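Side-chain contacts in DNA replication and repair protein RecF (Caldanaerobacter subterraneus subsp. tengcongensis, PDB 5Z69), which binds ATP and probably single-stranded DNA, acts as a recombination mediator in the RecFOR DNA-repair pathway, and is thought to be required for replication and normal SOS induction: residues Arg141-Leu144 against Asp145-Ser149; Arg204-Tyr207 against Leu208-Leu211; Arg247-Leu250 against Lys251-Thr255; Ser304-Glu307 against Ile308-Glu312. All blocks are in the same frame, centred on the assembly; numbering follows the deposited sequence.

Contact 1 of 4, residues Arg141-Leu144 against Asp145-Ser149; sequences RKYL and DACIS
Tyr143 and Cys147 meet twice across one helical turn, first through the backbone, where Cys147 N donates to Tyr143 O at 2.9 Å, and again through their side chains. Other rungs of the same helix, Asp145 N to Arg141 O at 3.0 Å and Ile148 N to Leu144 O at 3.1 Å, continue the alpha-helical pattern. Ser149 grips Asp145 O a second time, OG standing 2.6 Å from that oxygen, on the face opposite its own backbone N-H. The Asp145 carboxylate turns out of the helix to Arg204 and Tyr155, and Arg141 NH1 reaches Glu274 O of its own chain and Tyr288 OH of the second subunit. Cys147 SG sits over one face of the Tyr143 ring, 3.5 Å from its centroid and displaced toward the hydroxyl end, so that CZ is its nearest ring atom. The ring is swung under the sulfur because CG stands opposite the backbone N (chi1 172°). Its hydroxyl is hydrogen-bonded to Glu305. A leucine at Tyr143 would probably leave Glu305 without this phenolic partner and Cys147 SG without an aromatic face to rest on. Beside this pair, Leu144 and Ile148 run alongside each other, their CD1 methyls 3.7 Å apart, and both touch Tyr207. The arrangement is a sulfur-aromatic contact between residues i and i+4, set on a helix packed against helices 186-222 and 291-313.

Contact 2 of 4, residues Arg204-Tyr207 against Leu208-Leu211; sequences RNNY and LEKL
Residues Arg204-Tyr207 and Leu208-Leu211 form two successive turns of unbroken alpha-helix, joined by four backbone bonds from each residue to the one four places back. Glu209 N meets Asn205 O at 2.8 Å, nearly in line with the carbonyl, while the Leu211 N to Tyr207 O bond is short at 2.6 Å and lies in the carbonyl plane. On the outer side the Asn205 amide and Glu209 carboxylate cross obliquely, their planes 58° apart. ND2 comes within 3.4 Å of Glu209 OE1, but the angle is too poor for a hydrogen bond, which leaves this a loose polar approach. On the inner side the Tyr207 ring slants past Leu211, CE2 lying 4.2 Å from Leu211 CB. The Leu208 side chain bends back over the preceding turn, its CG 3.2 Å from Arg204 O. Arg204 runs fully extended (chi2 -177° and extended beyond) to the Asp145 carboxylate, with Tyr155, Glu274 and the Pro271 carbonyl completing its partners. Lys210, extended beyond CG, reaches across to a salt bridge with Glu312 of helix 291-313. Helix 186-222 thus sets Tyr207 at the junction of helices 137-151 and 291-313, Lys210 and Leu211 against the latter, and Asn205 and Leu208 on Tyr231 of strand 227-232.

Contact 3 of 4, residues Arg247-Leu250 against Lys251-Thr255; sequences REKL and KNRLT
Glu248 O receives the backbone N-H of Asn252 at 2.8 Å, and the two side chains repeat the link one layer further out. Asn252 ND2 donates to Glu248 OE2 at 3.1 Å in a bent bond, with an N-H...O angle of 139°. ND2 comes from above the carboxylate plane, and the planes of the two flat groups are 72° apart. The reach depends on Glu248 folding back at chi2 (-50°), which returns its end toward the following turn. An alanine in place of Asn252 would probably deprive Glu248 OE2 of its amide partner and leave the carboxylate freer to turn. Behind this pair, Lys251 O is held by both Thr255 N and Thr255 OG1, the latter at 3.0 Å, from opposite faces of its plane. Lys251 NZ bends forward to the same hydroxyl in a weak bond. On another side Lys249 and Arg253 run side by side, with NZ and NH2 3.6 Å apart; the closeness of the two charges is probably eased by Lys249 NZ bonding Ala235 O and, weakly, by Arg253 NH1 on Ser234 O. Across the dimer boundary, Glu248 OE2 lies at long, weak ion-pairing range from Arg253 of the second subunit, so this polar edge is close to the other copy. Leu250 and Leu254 face helix 186-222 instead. The arrangement is that of an amphipathic helix at the subunit boundary, its leucines turned to the protein and its polar side carrying a bent i to i+4 Glu-Asn side-chain bond.

Contact 4 of 4, residues Ser304-Glu307 against Ile308-Glu312; sequences SELE and ILEEE
The Glu310 carboxylate is the flat group that meets a side chain across this turn, and its neighbour is greasy: Leu306 CD1 stands off one face of the group, 4.0 Å from OE1, rather than in its plane. The same methyl is 4.0 Å from Glu310 CG, so the leucine lies against the stem of the glutamate as much as its end. Glu310 is carried back over Leu306 because its CG lies beside the backbone N (chi1 -62°), with the chain extended from there. OE2 of that carboxylate turns to Lys316 in a salt bridge. Glu307 takes the other course: with CG opposite the backbone N (chi1 172°) its chain stretches away, and its carboxylate bonds Ser214 and Lys217. Inside, Ile308 is laid over the preceding turn, where CG1 lies 3.2 Å from Ser304 O, the oxygen that accepts Ile308 N at 2.8 Å. Of Leu309 only CB approaches Glu305 O, at 3.2 Å, while the rest of the chain leads off to Val123 of strand 122-125, on which Leu306 also packs. The straight backbone bonds, such as Glu310 N to Leu306 O at 3.0 Å, keep these side chains in step. Ser304 meets Leu211 of helix 186-222, and the buried Glu305 carboxylate is met by Tyr143 OH and Lys302. The chemistry thus sets Leu306, Ile308 and Leu309 against the outer glutamates, which lie near the carboxyl end of helix 291-313, where the helix dipole would make negative charge less welcome, and are probably stabilised by lysines from beyond the turn.

How the contacts relate
Contacts 1 to 4 follow one another along the chain, on helices 137-151, 186-222, 243-256 and 291-313. The first, second and fourth form one cluster, with centres 11 to 13 Å apart, in which each touches the other two: Asp145 OD1 meets Arg204 NH2 at 2.8 Å, and Lys210 NZ meets Glu312 OE2 at 2.7 Å. Three helices distant in sequence are thereby packed together. Contact 3 stands apart, its centre about 23 Å from that of contact 2 and about 33 Å from that of contact 4. It lies beside the second subunit, which contact 1 also reaches through Arg141, whereas contacts 2 and 4 do not touch it.

Contact 1 of 4, residues Arg141-Leu144 against Asp145-Ser149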
# COMPACT_ATOMS: atom_id res chain seq x y z
N ARG A 141 1.00 -12.43 3.99
CA ARG A 141 2.02 -12.37 5.02
C ARG A 141 2.32 -13.76 5.63
O ARG A 141 3.47 -14.13 5.80
CB ARG A 141 1.58 -11.39 6.09
CG ARG A 141 2.68 -10.65 6.76
CD ARG A 141 2.11 -9.47 7.51
NE ARG A 141 0.92 -9.82 8.28
CZ ARG A 141 -0.23 -9.15 8.23
NH1 ARG A 141 -0.35 -8.07 7.43
NH2 ARG A 141 -1.25 -9.54 8.97
N LYS A 142 1.28 -14.51 5.96
CA LYS A 142 1.47 -15.84 6.53
C LYS A 142 2.23 -16.72 5.53
O LYS A 142 3.11 -17.49 5.92
CB LYS A 142 0.13 -16.47 6.92
CG LYS A 142 0.23 -18.00 7.23
CD LYS A 142 -1.09 -18.62 7.74
CE LYS A 142 -0.88 -20.10 8.12
NZ LYS A 142 -2.15 -20.83 8.42
N TYR A 143 1.90 -16.57 4.24
CA TYR A 143 2.50 -17.36 3.17
C TYR A 143 3.98 -17.03 3.00
O TYR A 143 4.84 -17.92 2.90
CB TYR A 143 1.76 -17.12 1.84
CG TYR A 143 2.45 -17.75 0.67
CD1 TYR A 143 3.16 -16.98 -0.26
CD2 TYR A 143 2.45 -19.13 0.51
CE1 TYR A 143 3.82 -17.59 -1.34
CE2 TYR A 143 3.11 -19.75 -0.56
CZ TYR A 143 3.79 -18.98 -1.48
OH TYR A 143 4.45 -19.61 -2.52
N LEU A 144 4.27 -15.74 2.96
CA LEU A 144 5.64 -15.26 2.86
C LEU A 144 6.52 -15.69 4.05
O LEU A 144 7.67 -16.08 3.86
CB LEU A 144 5.62 -13.73 2.75
CG LEU A 144 6.98 -13.06 2.58
CD1 LEU A 144 7.66 -13.55 1.33
CD2 LEU A 144 6.81 -11.54 2.54
N ASP A 145 5.99 -15.59 5.27
CA ASP A 145 6.73 -15.99 6.46
C ASP A 145 7.08 -17.48 6.43
O ASP A 145 8.16 -17.88 6.84
CB ASP A 145 5.92 -15.69 7.72
CG ASP A 145 5.97 -14.23 8.14
OD1 ASP A 145 6.93 -13.52 7.77
OD2 ASP A 145 5.07 -13.82 8.90
N ALA A 146 6.14 -18.29 5.95
CA ALA A 146 6.33 -19.75 5.89
C ALA A 146 7.32 -20.13 4.80
O ALA A 146 8.17 -20.99 5.02
CB ALA A 146 5.00 -20.45 5.66
N CYS A 147 7.20 -19.51 3.62
CA CYS A 147 8.17 -19.75 2.55
C CYS A 147 9.58 -19.47 3.02
O CYS A 147 10.51 -20.27 2.81
CB CYS A 147 7.86 -18.90 1.33
SG CYS A 147 6.37 -19.42 0.48
N ILE A 148 9.76 -18.31 3.65
CA ILE A 148 11.11 -17.92 4.04
C ILE A 148 11.67 -18.76 5.19
O ILE A 148 12.81 -19.19 5.13
CB ILE A 148 11.18 -16.46 4.43
CG1 ILE A 148 10.72 -15.57 3.23
CG2 ILE A 148 12.61 -16.12 4.88
CD1 ILE A 148 10.60 -14.10 3.55
N SER A 149 10.85 -18.96 6.23
CA SER A 149 11.23 -19.72 7.41
C SER A 149 11.69 -21.13 7.05
O SER A 149 12.62 -21.64 7.65
CB SER A 149 10.06 -19.78 8.40
OG SER A 149 9.71 -18.47 8.82

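Contact 2 of 4, residues Arg204-Tyr207 against Leu208-Leu211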
# COMPACT_ATOMS: atom_id res chain seq x y z
N ARG A 204 12.65 -10.21 3.86
CA ARG A 204 11.43 -10.28 3.06
C ARG A 204 11.65 -9.66 1.69
O ARG A 204 11.16 -10.18 0.68
CB ARG A 204 10.27 -9.58 3.76
CG ARG A 204 9.63 -10.39 4.88
CD ARG A 204 8.44 -9.64 5.47
NE ARG A 204 7.81 -10.44 6.50
CZ ARG A 204 6.77 -10.05 7.22
NH1 ARG A 204 6.22 -8.85 7.03
NH2 ARG A 204 6.28 -10.87 8.15
N ASN A 205 12.39 -8.55 1.66
CA ASN A 205 12.72 -7.89 0.39
C ASN A 205 13.57 -8.78 -0.50
O ASN A 205 13.30 -8.91 -1.70
CB ASN A 205 13.45 -6.57 0.62
CG ASN A 205 13.56 -5.73 -0.65
OD1 ASN A 205 12.56 -5.22 -1.16
ND2 ASN A 205 14.77 -5.60 -1.17
N ASN A 206 14.60 -9.38 0.08
CA ASN A 206 15.44 -10.32 -0.66
C ASN A 206 14.60 -11.42 -1.32
O ASN A 206 14.82 -11.78 -2.48
CB ASN A 206 16.49 -10.97 0.24
CG ASN A 206 17.44 -9.96 0.87
OD1 ASN A 206 17.95 -10.18 1.97
ND2 ASN A 206 17.67 -8.84 0.19
N TYR A 207 13.62 -11.95 -0.58
CA TYR A 207 12.82 -13.05 -1.09
C TYR A 207 11.85 -12.54 -2.17
O TYR A 207 11.65 -13.19 -3.20
CB TYR A 207 12.02 -13.75 0.04
CG TYR A 207 11.26 -14.96 -0.46
CD1 TYR A 207 11.82 -16.24 -0.38
CD2 TYR A 207 9.99 -14.83 -1.02
CE1 TYR A 207 11.13 -17.35 -0.85
CE2 TYR A 207 9.30 -15.93 -1.49
CZ TYR A 207 9.87 -17.19 -1.39
OH TYR A 207 9.21 -18.30 -1.88
N LEU A 208 11.24 -11.39 -1.92
CA LEU A 208 10.29 -10.83 -2.87
C LEU A 208 10.99 -10.46 -4.20
O LEU A 208 10.40 -10.65 -5.28
CB LEU A 208 9.58 -9.63 -2.25
CG LEU A 208 8.56 -10.01 -1.18
CD1 LEU A 208 8.09 -8.78 -0.50
CD2 LEU A 208 7.35 -10.78 -1.72
N GLU A 209 12.23 -9.96 -4.12
CA GLU A 209 13.09 -9.79 -5.31
C GLU A 209 13.18 -11.07 -6.09
O GLU A 209 12.90 -11.09 -7.28
CB GLU A 209 14.51 -9.41 -4.91
CG GLU A 209 14.77 -7.93 -4.60
CD GLU A 209 16.26 -7.64 -4.50
OE1 GLU A 209 16.70 -7.14 -3.44
OE2 GLU A 209 16.97 -7.92 -5.50
N LYS A 210 13.58 -12.15 -5.42
CA LYS A 210 13.68 -13.45 -6.09
C LYS A 210 12.32 -13.92 -6.58
O LYS A 210 12.21 -14.47 -7.67
CB LYS A 210 14.27 -14.49 -5.15
CG LYS A 210 15.71 -14.23 -4.83
CD LYS A 210 16.23 -15.14 -3.73
CE LYS A 210 17.73 -14.96 -3.54
NZ LYS A 210 18.19 -15.57 -2.28
N LEU A 211 11.28 -13.69 -5.77
CA LEU A 211 9.94 -14.09 -6.14
C LEU A 211 9.53 -13.40 -7.45
O LEU A 211 9.03 -14.05 -8.37
CB LEU A 211 8.94 -13.75 -5.03
CG LEU A 211 7.49 -14.17 -5.34
CD1 LEU A 211 7.48 -15.68 -5.56
CD2 LEU A 211 6.51 -13.78 -4.24

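Contact 3 of 4, residues Arg247-Leu250 against Lys251-Thr255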
# COMPACT_ATOMS: atom_id res chain seq x y z
N ARG A 247 15.73 0.77 10.48
CA ARG A 247 15.63 0.74 11.93
C ARG A 247 15.14 2.08 12.48
O ARG A 247 14.22 2.14 13.29
CB ARG A 247 16.99 0.40 12.52
CG ARG A 247 16.95 -0.13 13.92
CD ARG A 247 18.23 -0.89 14.20
NE ARG A 247 18.44 -1.06 15.64
CZ ARG A 247 19.43 -1.78 16.16
NH1 ARG A 247 19.55 -1.88 17.48
NH2 ARG A 247 20.30 -2.39 15.38
N GLU A 248 15.77 3.16 12.03
CA GLU A 248 15.41 4.49 12.53
C GLU A 248 13.98 4.86 12.17
O GLU A 248 13.25 5.40 12.99
CB GLU A 248 16.38 5.54 11.98
CG GLU A 248 17.19 6.24 13.07
CD GLU A 248 16.33 6.77 14.20
OE1 GLU A 248 16.24 6.09 15.25
OE2 GLU A 248 15.74 7.86 14.05
N LYS A 249 13.57 4.57 10.94
CA LYS A 249 12.21 4.86 10.52
C LYS A 249 11.18 4.09 11.35
O LYS A 249 10.19 4.67 11.80
CB LYS A 249 12.04 4.57 9.02
CG LYS A 249 12.86 5.51 8.12
CD LYS A 249 12.45 5.48 6.65
CE LYS A 249 11.48 6.62 6.30
NZ LYS A 249 10.32 6.16 5.44
N LEU A 250 11.44 2.80 11.57
CA LEU A 250 10.54 1.95 12.36
C LEU A 250 10.42 2.47 13.78
O LEU A 250 9.33 2.54 14.33
CB LEU A 250 11.04 0.48 12.38
CG LEU A 250 10.94 -0.33 11.09
CD1 LEU A 250 11.51 -1.76 11.29
CD2 LEU A 250 9.50 -0.39 10.59
N LYS A 251 11.56 2.81 14.36
CA LYS A 251 11.60 3.38 15.70
C LYS A 251 10.85 4.74 15.76
O LYS A 251 10.12 5.02 16.71
CB LYS A 251 13.06 3.53 16.14
CG LYS A 251 13.26 4.21 17.49
CD LYS A 251 12.96 3.27 18.64
CE LYS A 251 13.11 3.98 19.98
NZ LYS A 251 11.97 4.89 20.28
N ASN A 252 11.03 5.59 14.75
CA ASN A 252 10.31 6.87 14.73
C ASN A 252 8.80 6.66 14.66
O ASN A 252 8.01 7.31 15.35
CB ASN A 252 10.75 7.75 13.56
CG ASN A 252 12.21 8.16 13.65
OD1 ASN A 252 12.83 8.51 12.64
ND2 ASN A 252 12.78 8.11 14.85
N ARG A 253 8.40 5.73 13.80
CA ARG A 253 7.01 5.41 13.62
C ARG A 253 6.39 4.82 14.89
O ARG A 253 5.25 5.16 15.20
CB ARG A 253 6.85 4.47 12.43
CG ARG A 253 7.24 5.16 11.15
CD ARG A 253 7.31 4.24 9.95
NE ARG A 253 7.43 5.05 8.74
CZ ARG A 253 6.75 4.84 7.62
NH1 ARG A 253 5.91 3.82 7.54
NH2 ARG A 253 6.92 5.66 6.59
N LEU A 254 7.11 3.97 15.61
CA LEU A 254 6.61 3.40 16.86
C LEU A 254 6.31 4.50 17.87
O LEU A 254 5.26 4.51 18.53
CB LEU A 254 7.63 2.41 17.48
CG LEU A 254 7.96 1.13 16.72
CD1 LEU A 254 9.14 0.39 17.32
CD2 LEU A 254 6.72 0.27 16.78
N THR A 255 7.25 5.43 17.98
CA THR A 255 7.13 6.53 18.93
C THR A 255 5.91 7.40 18.60
O THR A 255 5.15 7.76 19.49
CB THR A 255 8.40 7.41 18.93
OG1 THR A 255 9.54 6.59 19.20
CG2 THR A 255 8.29 8.50 20.01

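Contact 4 of 4, residues Ser304-Glu307 against Ile308-Glu312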
# COMPACT_ATOMS: atom_id res chain seq x y z
N SER A 304 7.28 -20.70 -8.48
CA SER A 304 8.41 -19.91 -7.99
C SER A 304 8.87 -20.33 -6.60
O SER A 304 10.07 -20.32 -6.29
CB SER A 304 8.05 -18.43 -7.99
OG SER A 304 7.96 -17.95 -9.31
N GLU A 305 7.91 -20.68 -5.76
CA GLU A 305 8.21 -21.18 -4.42
C GLU A 305 9.11 -22.38 -4.57
O GLU A 305 10.18 -22.47 -3.96
CB GLU A 305 6.92 -21.55 -3.68
CG GLU A 305 7.15 -22.08 -2.27
CD GLU A 305 5.90 -22.66 -1.64
OE1 GLU A 305 4.78 -22.18 -1.98
OE2 GLU A 305 6.02 -23.61 -0.82
N LEU A 306 8.67 -23.30 -5.42
CA LEU A 306 9.43 -24.51 -5.71
C LEU A 306 10.84 -24.20 -6.20
O LEU A 306 11.83 -24.72 -5.69
CB LEU A 306 8.66 -25.34 -6.73
CG LEU A 306 9.38 -26.57 -7.29
CD1 LEU A 306 9.85 -27.47 -6.16
CD2 LEU A 306 8.45 -27.31 -8.25
N GLU A 307 10.93 -23.34 -7.21
CA GLU A 307 12.22 -23.00 -7.79
C GLU A 307 13.17 -22.36 -6.76
O GLU A 307 14.32 -22.76 -6.64
CB GLU A 307 12.02 -22.05 -8.97
CG GLU A 307 13.31 -21.48 -9.51
CD GLU A 307 13.08 -20.67 -10.77
OE1 GLU A 307 13.30 -19.44 -10.75
OE2 GLU A 307 12.65 -21.27 -11.78
N ILE A 308 12.68 -21.35 -6.04
CA ILE A 308 13.49 -20.71 -5.02
C ILE A 308 13.90 -21.73 -3.92
O ILE A 308 15.05 -21.76 -3.47
CB ILE A 308 12.74 -19.50 -4.41
CG1 ILE A 308 12.52 -18.44 -5.50
CG2 ILE A 308 13.53 -18.90 -3.25
CD1 ILE A 308 11.62 -17.26 -5.08
N LEU A 309 12.98 -22.59 -3.51
CA LEU A 309 13.29 -23.58 -2.47
C LEU A 309 14.44 -24.51 -2.92
O LEU A 309 15.41 -24.72 -2.17
CB LEU A 309 12.02 -24.37 -2.08
CG LEU A 309 12.12 -25.62 -1.17
CD1 LEU A 309 13.05 -25.37 -0.05
CD2 LEU A 309 10.75 -26.01 -0.58
N GLU A 310 14.37 -25.04 -4.13
CA GLU A 310 15.44 -25.91 -4.64
C GLU A 310 16.80 -25.23 -4.69
O GLU A 310 17.82 -25.79 -4.28
CB GLU A 310 15.12 -26.41 -6.04
CG GLU A 310 13.88 -27.25 -6.11
CD GLU A 310 13.73 -27.91 -7.46
OE1 GLU A 310 13.15 -27.27 -8.36
OE2 GLU A 310 14.22 -29.06 -7.61
N GLU A 311 16.81 -24.00 -5.20
CA GLU A 311 18.04 -23.24 -5.36
C GLU A 311 18.64 -22.87 -4.00
O GLU A 311 19.84 -22.98 -3.80
CB GLU A 311 17.79 -21.98 -6.19
CG GLU A 311 18.44 -22.02 -7.57
CD GLU A 311 19.95 -21.89 -7.52
OE1 GLU A 311 20.48 -21.34 -6.52
OE2 GLU A 311 20.62 -22.34 -8.47
N GLU A 312 17.80 -22.43 -3.07
CA GLU A 312 18.32 -22.02 -1.77
C GLU A 312 18.78 -23.21 -0.90
O GLU A 312 19.77 -23.09 -0.18
CB GLU A 312 17.27 -21.20 -1.01
CG GLU A 312 16.94 -19.87 -1.70
CD GLU A 312 18.14 -18.94 -1.77
OE1 GLU A 312 18.94 -18.92 -0.81
OE2 GLU A 312 18.29 -18.23 -2.79